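Local coordinates for protein p-nitrophenyl phosphatase (Pho2) (Archaeoglobus fulgidus, PDB 3QGM) that probably removes phosphate groups as a metal-dependent phosphatase of the haloacid dehalogenase superfamily and carries a calcium ion here, at residues I44-L58 / L66-Y78. Sequence-based numbering, arbitrary orientation.
Sequences IFVSNNSTRSRRILL and LEVGEDEILVATY
Asn49 OD1 takes three bonds, from Thr51 N, Arg52 N and Thr51 OG1, the first making an Asx turn, while Asn49 CB rests 3.5 Å from Val75 CG2. From this loop Arg52 O accepts the hydroxyl of Thr77 (OG1 to O, 2.7 Å). Parallel strand pairing runs from Phe45 N to Glu72 O, then Leu74 N to Phe45 O (2.8 Å) and Ser47 N to Leu74 O. Arg54 starts with CG anti to its N (chi1 179°) and bends at chi3 (61°), laying its guanidinium flat on the Tyr78 ring, planes 20° apart, with CZ 4.0 Å from the ring centroid; Glu70 CG covers the opposite face. Its NH1 makes a long salt bridge to Glu70 OE1, and Arg55 NH2 reaches Glu70 OE2 (2.9 Å) from above the carboxylate plane. A leucine in place of Arg54 would probably leave Tyr78 without its stacking partner and Glu70 with only the Arg55 bridge of these two. Leu58 CD1 rests against both Val68 CG1 and Ile73 CG1. This beta-alpha-beta crossover sets helix 54-63 over strands 42-47 and 73-75, at one end of the HAD-type parallel core sheet, Ser47 lying near calcium ligands Asp14 and Asp16 without touching them; helix 190-200 packs on Val46 and Leu74, across the sheet from Phe45 and Ile73.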
ATOM      1  N   ILE A  44     -19.518  -2.520  27.450  1.00 33.34           N
ATOM      2  CA  ILE A  44     -18.579  -3.340  26.740  1.00 32.28           C
ATOM      3  C   ILE A  44     -17.540  -2.409  26.134  1.00 31.66           C
ATOM      4  O   ILE A  44     -17.869  -1.398  25.486  1.00 31.16           O
ATOM      5  CB  ILE A  44     -19.230  -4.253  25.710  1.00 32.71           C
ATOM      6  CG1 ILE A  44     -18.170  -5.154  25.048  1.00 33.95           C
ATOM      7  CG2 ILE A  44     -19.953  -3.471  24.644  1.00 32.09           C
ATOM      8  CD1 ILE A  44     -18.756  -6.451  24.421  1.00 37.17           C
ATOM      9  N   PHE A  45     -16.284  -2.736  26.390  1.00 31.09           N
ATOM     10  CA  PHE A  45     -15.154  -1.957  25.889  1.00 31.35           C
ATOM     11  C   PHE A  45     -14.776  -2.508  24.505  1.00 30.78           C
ATOM     12  O   PHE A  45     -14.622  -3.725  24.338  1.00 31.87           O
ATOM     13  CB  PHE A  45     -13.988  -2.053  26.858  1.00 30.89           C
ATOM     14  CG  PHE A  45     -14.282  -1.493  28.218  1.00 33.01           C
ATOM     15  CD1 PHE A  45     -14.613  -2.336  29.270  1.00 37.05           C
ATOM     16  CD2 PHE A  45     -14.226  -0.118  28.460  1.00 35.98           C
ATOM     17  CE1 PHE A  45     -14.920  -1.823  30.540  1.00 36.72           C
ATOM     18  CE2 PHE A  45     -14.520   0.401  29.725  1.00 37.58           C
ATOM     19  CZ  PHE A  45     -14.865  -0.456  30.766  1.00 36.97           C
ATOM     20  N   VAL A  46     -14.690  -1.648  23.497  1.00 30.41           N
ATOM     21  CA  VAL A  46     -14.468  -2.134  22.127  1.00 29.84           C
ATOM     22  C   VAL A  46     -13.246  -1.442  21.562  1.00 30.12           C
ATOM     23  O   VAL A  46     -13.176  -0.224  21.593  1.00 31.11           O
ATOM     24  CB  VAL A  46     -15.699  -1.937  21.218  1.00 30.60           C
ATOM     25  CG1 VAL A  46     -15.379  -2.296  19.756  1.00 32.74           C
ATOM     26  CG2 VAL A  46     -16.893  -2.805  21.670  1.00 31.14           C
ATOM     27  N   SER A  47     -12.277  -2.208  21.060  1.00 29.11           N
ATOM     28  CA  SER A  47     -11.041  -1.638  20.550  1.00 28.51           C
ATOM     29  C   SER A  47     -10.642  -2.278  19.247  1.00 27.53           C
ATOM     30  O   SER A  47     -10.817  -3.464  19.068  1.00 24.87           O
ATOM     31  CB  SER A  47      -9.895  -1.888  21.529  1.00 28.98           C
ATOM     32  OG  SER A  47      -8.665  -1.582  20.930  1.00 30.64           O
ATOM     33  N   ASN A  48     -10.092  -1.449  18.344  1.00 26.57           N
ATOM     34  CA  ASN A  48      -9.624  -1.917  17.066  1.00 26.69           C
ATOM     35  C   ASN A  48      -8.228  -2.452  17.127  1.00 26.01           C
ATOM     36  O   ASN A  48      -7.678  -2.785  16.090  1.00 26.70           O
ATOM     37  CB  ASN A  48      -9.666  -0.779  16.047  1.00 27.88           C
ATOM     38  CG  ASN A  48     -11.018  -0.650  15.384  1.00 26.57           C
ATOM     39  OD1 ASN A  48     -11.961  -1.336  15.752  1.00 23.85           O
ATOM     40  ND2 ASN A  48     -11.091   0.198  14.338  1.00 24.52           N
ATOM     41  N   ASN A  49      -7.640  -2.504  18.319  1.00 26.16           N
ATOM     42  CA  ASN A  49      -6.278  -3.023  18.496  1.00 26.37           C
ATOM     43  C   ASN A  49      -6.079  -4.266  17.667  1.00 25.29           C
ATOM     44  O   ASN A  49      -6.815  -5.264  17.804  1.00 24.56           O
ATOM     45  CB  ASN A  49      -5.974  -3.351  19.976  1.00 26.54           C
ATOM     46  CG  ASN A  49      -4.490  -3.545  20.235  1.00 30.21           C
ATOM     47  OD1 ASN A  49      -3.875  -4.422  19.668  1.00 32.37           O
ATOM     48  ND2 ASN A  49      -3.915  -2.719  21.100  1.00 32.54           N
ATOM     49  N   SER A  50      -5.066  -4.219  16.821  1.00 23.80           N
ATOM     50  CA  SER A  50      -4.795  -5.265  15.835  1.00 25.81           C
ATOM     51  C   SER A  50      -3.767  -6.324  16.293  1.00 24.72           C
ATOM     52  O   SER A  50      -3.614  -7.379  15.668  1.00 24.23           O
ATOM     53  CB  SER A  50      -4.240  -4.555  14.582  1.00 26.52           C
ATOM     54  OG  SER A  50      -3.869  -5.467  13.587  1.00 33.67           O
ATOM     55  N   THR A  51      -3.044  -6.009  17.356  1.00 24.92           N
ATOM     56  CA  THR A  51      -1.842  -6.687  17.722  1.00 25.94           C
ATOM     57  C   THR A  51      -1.848  -7.340  19.106  1.00 27.08           C
ATOM     58  O   THR A  51      -1.022  -8.188  19.361  1.00 27.58           O
ATOM     59  CB  THR A  51      -0.648  -5.695  17.679  1.00 27.08           C
ATOM     60  OG1 THR A  51      -0.831  -4.690  18.694  1.00 24.69           O
ATOM     61  CG2 THR A  51      -0.523  -5.044  16.243  1.00 25.11           C
ATOM     62  N   ARG A  52      -2.722  -6.918  20.009  1.00 27.14           N
ATOM     63  CA  ARG A  52      -2.720  -7.482  21.351  1.00 26.71           C
ATOM     64  C   ARG A  52      -3.962  -8.375  21.574  1.00 26.73           C
ATOM     65  O   ARG A  52      -5.046  -8.146  20.997  1.00 27.54           O
ATOM     66  CB  ARG A  52      -2.651  -6.376  22.399  1.00 28.10           C
ATOM     67  CG  ARG A  52      -1.502  -5.359  22.256  1.00 25.71           C
ATOM     68  CD  ARG A  52      -0.107  -5.954  22.040  1.00 25.54           C
ATOM     69  NE  ARG A  52       0.340  -6.935  23.038  1.00 28.31           N
ATOM     70  CZ  ARG A  52       0.980  -6.661  24.177  1.00 28.65           C
ATOM     71  NH1 ARG A  52       1.233  -5.412  24.551  1.00 31.80           N
ATOM     72  NH2 ARG A  52       1.331  -7.643  24.981  1.00 28.64           N
ATOM     73  N   SER A  53      -3.764  -9.442  22.336  1.00 25.66           N
ATOM     74  CA  SER A  53      -4.807 -10.411  22.618  1.00 25.70           C
ATOM     75  C   SER A  53      -5.840  -9.769  23.542  1.00 25.86           C
ATOM     76  O   SER A  53      -5.555  -8.752  24.214  1.00 26.30           O
ATOM     77  CB  SER A  53      -4.180 -11.640  23.254  1.00 25.27           C
ATOM     78  OG  SER A  53      -3.699 -11.349  24.561  1.00 27.65           O
ATOM     79  N   ARG A  54      -7.027 -10.360  23.612  1.00 25.24           N
ATOM     80  CA  ARG A  54      -8.061  -9.845  24.488  1.00 26.49           C
ATOM     81  C   ARG A  54      -7.565  -9.750  25.916  1.00 26.53           C
ATOM     82  O   ARG A  54      -7.835  -8.756  26.607  1.00 27.75           O
ATOM     83  CB  ARG A  54      -9.320 -10.711  24.475  1.00 26.33           C
ATOM     84  CG  ARG A  54     -10.378 -10.155  25.420  1.00 30.80           C
ATOM     85  CD  ARG A  54     -11.757 -10.773  25.319  1.00 33.48           C
ATOM     86  NE  ARG A  54     -11.722 -12.187  25.616  1.00 37.54           N
ATOM     87  CZ  ARG A  54     -12.799 -12.958  25.815  1.00 41.67           C
ATOM     88  NH1 ARG A  54     -12.616 -14.241  26.017  1.00 42.25           N
ATOM     89  NH2 ARG A  54     -14.046 -12.472  25.761  1.00 43.16           N
ATOM     90  N   ARG A  55      -6.870 -10.774  26.385  1.00 26.80           N
ATOM     91  CA  ARG A  55      -6.542 -10.801  27.802  1.00 27.94           C
ATOM     92  C   ARG A  55      -5.528  -9.754  28.160  1.00 26.73           C
ATOM     93  O   ARG A  55      -5.562  -9.254  29.260  1.00 27.85           O
ATOM     94  CB  ARG A  55      -6.104 -12.187  28.255  1.00 29.03           C
ATOM     95  CG  ARG A  55      -5.968 -12.305  29.753  1.00 32.49           C
ATOM     96  CD  ARG A  55      -6.059 -13.749  30.195  1.00 37.72           C
ATOM     97  NE  ARG A  55      -7.265 -14.361  29.664  1.00 38.34           N
ATOM     98  CZ  ARG A  55      -8.433 -14.394  30.291  1.00 42.94           C
ATOM     99  NH1 ARG A  55      -8.580 -13.864  31.514  1.00 41.45           N
ATOM    100  NH2 ARG A  55      -9.466 -14.983  29.682  1.00 44.67           N
ATOM    101  N   ILE A  56      -4.642  -9.367  27.241  1.00 25.98           N
ATOM    102  CA  ILE A  56      -3.750  -8.196  27.531  1.00 25.58           C
ATOM    103  C   ILE A  56      -4.551  -6.927  27.856  1.00 26.11           C
ATOM    104  O   ILE A  56      -4.296  -6.214  28.870  1.00 26.52           O
ATOM    105  CB  ILE A  56      -2.810  -7.903  26.367  1.00 24.62           C
ATOM    106  CG1 ILE A  56      -1.908  -9.118  26.078  1.00 25.20           C
ATOM    107  CG2 ILE A  56      -2.077  -6.597  26.560  1.00 24.93           C
ATOM    108  CD1 ILE A  56      -0.997  -9.530  27.169  1.00 25.36           C
ATOM    109  N   LEU A  57      -5.532  -6.637  27.007  1.00 26.33           N
ATOM    110  CA  LEU A  57      -6.373  -5.455  27.215  1.00 26.44           C
ATOM    111  C   LEU A  57      -7.267  -5.564  28.452  1.00 25.58           C
ATOM    112  O   LEU A  57      -7.506  -4.564  29.154  1.00 26.47           O
ATOM    113  CB  LEU A  57      -7.184  -5.162  25.935  1.00 27.58           C
ATOM    114  CG  LEU A  57      -6.344  -4.593  24.766  1.00 30.23           C
ATOM    115  CD1 LEU A  57      -7.194  -4.283  23.527  1.00 35.09           C
ATOM    116  CD2 LEU A  57      -5.620  -3.319  25.220  1.00 32.46           C
ATOM    117  N   LEU A  58      -7.746  -6.767  28.740  1.00 24.64           N
ATOM    118  CA  LEU A  58      -8.435  -7.074  29.987  1.00 24.67           C
ATOM    119  C   LEU A  58      -7.513  -6.735  31.141  1.00 25.37           C
ATOM    120  O   LEU A  58      -7.873  -5.966  32.035  1.00 25.65           O
ATOM    121  CB  LEU A  58      -8.842  -8.558  30.041  1.00 24.00           C
ATOM    122  CG  LEU A  58      -9.604  -9.088  31.273  1.00 27.10           C
ATOM    123  CD1 LEU A  58     -10.872  -8.247  31.443  1.00 23.01           C
ATOM    124  CD2 LEU A  58      -9.901 -10.619  31.252  1.00 27.41           C
ATOM    125  N   LEU A  66     -10.157  -0.859  37.211  1.00 38.28           N
ATOM    126  CA  LEU A  66     -11.518  -1.175  36.828  1.00 38.26           C
ATOM    127  C   LEU A  66     -11.768  -2.660  37.086  1.00 39.35           C
ATOM    128  O   LEU A  66     -10.864  -3.498  36.933  1.00 38.29           O
ATOM    129  CB  LEU A  66     -11.770  -0.827  35.343  1.00 37.97           C
ATOM    130  CG  LEU A  66     -11.377   0.595  34.904  1.00 36.79           C
ATOM    131  CD1 LEU A  66     -11.879   0.867  33.511  1.00 36.95           C
ATOM    132  CD2 LEU A  66     -11.913   1.637  35.842  1.00 37.09           C
ATOM    133  N   GLU A  67     -13.005  -2.949  37.460  1.00 40.22           N
ATOM    134  CA  GLU A  67     -13.479  -4.283  37.681  1.00 42.42           C
ATOM    135  C   GLU A  67     -14.139  -4.672  36.370  1.00 41.80           C
ATOM    136  O   GLU A  67     -15.140  -4.080  35.995  1.00 42.37           O
ATOM    137  CB  GLU A  67     -14.503  -4.289  38.816  1.00 43.78           C
ATOM    138  CG  GLU A  67     -14.523  -5.555  39.665  1.00 48.42           C
ATOM    139  CD  GLU A  67     -14.292  -5.235  41.153  1.00 54.26           C
ATOM    140  OE1 GLU A  67     -13.134  -4.896  41.510  1.00 56.89           O
ATOM    141  OE2 GLU A  67     -15.260  -5.299  41.954  1.00 57.33           O
ATOM    142  N   VAL A  68     -13.551  -5.648  35.680  1.00 40.98           N
ATOM    143  CA  VAL A  68     -13.898  -5.958  34.285  1.00 40.71           C
ATOM    144  C   VAL A  68     -13.749  -7.456  34.113  1.00 40.12           C
ATOM    145  O   VAL A  68     -12.735  -8.029  34.487  1.00 39.74           O
ATOM    146  CB  VAL A  68     -12.931  -5.229  33.265  1.00 40.35           C
ATOM    147  CG1 VAL A  68     -13.363  -5.425  31.840  1.00 40.12           C
ATOM    148  CG2 VAL A  68     -12.819  -3.736  33.564  1.00 40.34           C
ATOM    149  N   GLY A  69     -14.768  -8.095  33.575  1.00 40.78           N
ATOM    150  CA  GLY A  69     -14.670  -9.513  33.154  1.00 40.51           C
ATOM    151  C   GLY A  69     -14.333  -9.680  31.668  1.00 39.94           C
ATOM    152  O   GLY A  69     -14.535  -8.764  30.874  1.00 38.36           O
ATOM    153  N   GLU A  70     -13.792 -10.851  31.329  1.00 39.60           N
ATOM    154  CA  GLU A  70     -13.597 -11.312  29.942  1.00 40.47           C
ATOM    155  C   GLU A  70     -14.638 -10.781  28.931  1.00 39.52           C
ATOM    156  O   GLU A  70     -14.314 -10.190  27.870  1.00 39.24           O
ATOM    157  CB  GLU A  70     -13.717 -12.853  29.941  1.00 41.71           C
ATOM    158  CG  GLU A  70     -12.521 -13.610  29.444  1.00 44.37           C
ATOM    159  CD  GLU A  70     -12.669 -15.105  29.697  1.00 48.87           C
ATOM    160  OE1 GLU A  70     -13.357 -15.806  28.909  1.00 52.73           O
ATOM    161  OE2 GLU A  70     -12.091 -15.578  30.700  1.00 52.91           O
ATOM    162  N   ASP A  71     -15.896 -11.025  29.237  1.00 38.69           N
ATOM    163  CA  ASP A  71     -16.913 -10.801  28.220  0.60 39.06           C
ATOM    164  C   ASP A  71     -17.233  -9.315  28.011  1.00 38.50           C
ATOM    165  O   ASP A  71     -17.855  -8.957  27.025  1.00 39.19           O
ATOM    166  CB  ASP A  71     -18.131 -11.700  28.479  0.60 39.67           C
ATOM    167  CG  ASP A  71     -17.803 -13.183  28.251  0.60 39.47           C
ATOM    168  OD1 ASP A  71     -17.005 -13.515  27.339  0.60 41.91           O
ATOM    169  OD2 ASP A  71     -18.309 -14.024  28.997  0.60 44.00           O
ATOM    170  N   GLU A  72     -16.733  -8.462  28.896  1.00 37.05           N
ATOM    171  CA  GLU A  72     -16.896  -7.027  28.745  1.00 36.55           C
ATOM    172  C   GLU A  72     -15.846  -6.380  27.808  1.00 34.72           C
ATOM    173  O   GLU A  72     -15.858  -5.161  27.691  1.00 35.73           O
ATOM    174  CB  GLU A  72     -16.773  -6.336  30.116  1.00 36.45           C
ATOM    175  CG  GLU A  72     -17.905  -6.589  31.078  1.00 40.51           C
ATOM    176  CD  GLU A  72     -17.631  -5.947  32.435  1.00 43.00           C
ATOM    177  OE1 GLU A  72     -16.790  -6.481  33.191  1.00 44.68           O
ATOM    178  OE2 GLU A  72     -18.225  -4.896  32.733  1.00 47.97           O
ATOM    179  N   ILE A  73     -14.942  -7.167  27.209  1.00 32.12           N
ATOM    180  CA  ILE A  73     -13.853  -6.667  26.338  0.60 31.21           C
ATOM    181  C   ILE A  73     -14.017  -7.271  24.952  1.00 30.16           C
ATOM    182  O   ILE A  73     -14.041  -8.494  24.830  1.00 29.34           O
ATOM    183  CB  ILE A  73     -12.410  -7.128  26.783  0.60 30.91           C
ATOM    184  CG1 ILE A  73     -12.098  -6.871  28.260  0.60 30.26           C
ATOM    185  CG2 ILE A  73     -11.362  -6.429  25.941  0.60 30.81           C
ATOM    186  CD1 ILE A  73     -11.860  -5.461  28.560  0.60 30.88           C
ATOM    187  N   LEU A  74     -14.133  -6.435  23.924  1.00 28.38           N
ATOM    188  CA  LEU A  74     -14.196  -6.897  22.554  1.00 27.82           C
ATOM    189  C   LEU A  74     -13.107  -6.182  21.772  1.00 27.09           C
ATOM    190  O   LEU A  74     -13.242  -4.975  21.450  1.00 26.76           O
ATOM    191  CB  LEU A  74     -15.587  -6.629  21.941  1.00 28.34           C
ATOM    192  CG  LEU A  74     -15.942  -7.270  20.574  1.00 29.85           C
ATOM    193  CD1 LEU A  74     -15.823  -8.810  20.576  1.00 30.69           C
ATOM    194  CD2 LEU A  74     -17.305  -6.851  20.176  1.00 28.46           C
ATOM    195  N   VAL A  75     -12.033  -6.912  21.464  1.00 24.21           N
ATOM    196  CA  VAL A  75     -10.909  -6.350  20.724  1.00 24.13           C
ATOM    197  C   VAL A  75     -10.823  -7.042  19.353  1.00 23.84           C
ATOM    198  O   VAL A  75     -11.271  -8.182  19.178  1.00 23.13           O
ATOM    199  CB  VAL A  75      -9.590  -6.445  21.542  1.00 24.51           C
ATOM    200  CG1 VAL A  75      -9.173  -7.948  21.804  1.00 22.53           C
ATOM    201  CG2 VAL A  75      -8.471  -5.583  20.867  1.00 24.66           C
ATOM    202  N   ALA A  76     -10.321  -6.292  18.373  1.00 23.12           N
ATOM    203  CA  ALA A  76     -10.407  -6.693  16.996  1.00 23.25           C
ATOM    204  C   ALA A  76      -9.697  -8.010  16.772  1.00 22.65           C
ATOM    205  O   ALA A  76     -10.105  -8.773  15.940  1.00 23.68           O
ATOM    206  CB  ALA A  76      -9.820  -5.570  16.049  1.00 21.54           C
ATOM    207  N   THR A  77      -8.623  -8.275  17.497  1.00 23.15           N
ATOM    208  CA  THR A  77      -7.901  -9.525  17.296  1.00 23.32           C
ATOM    209  C   THR A  77      -8.829 -10.706  17.643  1.00 23.77           C
ATOM    210  O   THR A  77      -9.046 -11.638  16.839  1.00 23.63           O
ATOM    211  CB  THR A  77      -6.651  -9.612  18.180  1.00 23.43           C
ATOM    212  OG1 THR A  77      -7.010  -9.352  19.541  1.00 21.78           O
ATOM    213  CG2 THR A  77      -5.524  -8.594  17.698  1.00 21.50           C
ATOM    214  N   TYR A  78      -9.442 -10.615  18.819  1.00 23.28           N
ATOM    215  CA  TYR A  78     -10.417 -11.670  19.242  1.00 23.55           C
ATOM    216  C   TYR A  78     -11.657 -11.700  18.320  1.00 22.94           C
ATOM    217  O   TYR A  78     -12.163 -12.788  17.958  1.00 22.12           O
ATOM    218  CB  TYR A  78     -10.797 -11.411  20.704  1.00 23.49           C
ATOM    219  CG  TYR A  78     -11.957 -12.180  21.276  1.00 25.78           C
ATOM    220  CD1 TYR A  78     -11.735 -13.382  21.914  1.00 28.48           C
ATOM    221  CD2 TYR A  78     -13.276 -11.697  21.206  1.00 28.29           C
ATOM    222  CE1 TYR A  78     -12.758 -14.113  22.485  1.00 28.45           C
ATOM    223  CE2 TYR A  78     -14.368 -12.459  21.768  1.00 28.35           C
ATOM    224  CZ  TYR A  78     -14.063 -13.666  22.405  1.00 31.50           C
ATOM    225  OH  TYR A  78     -15.009 -14.472  23.002  1.00 31.65           O
TER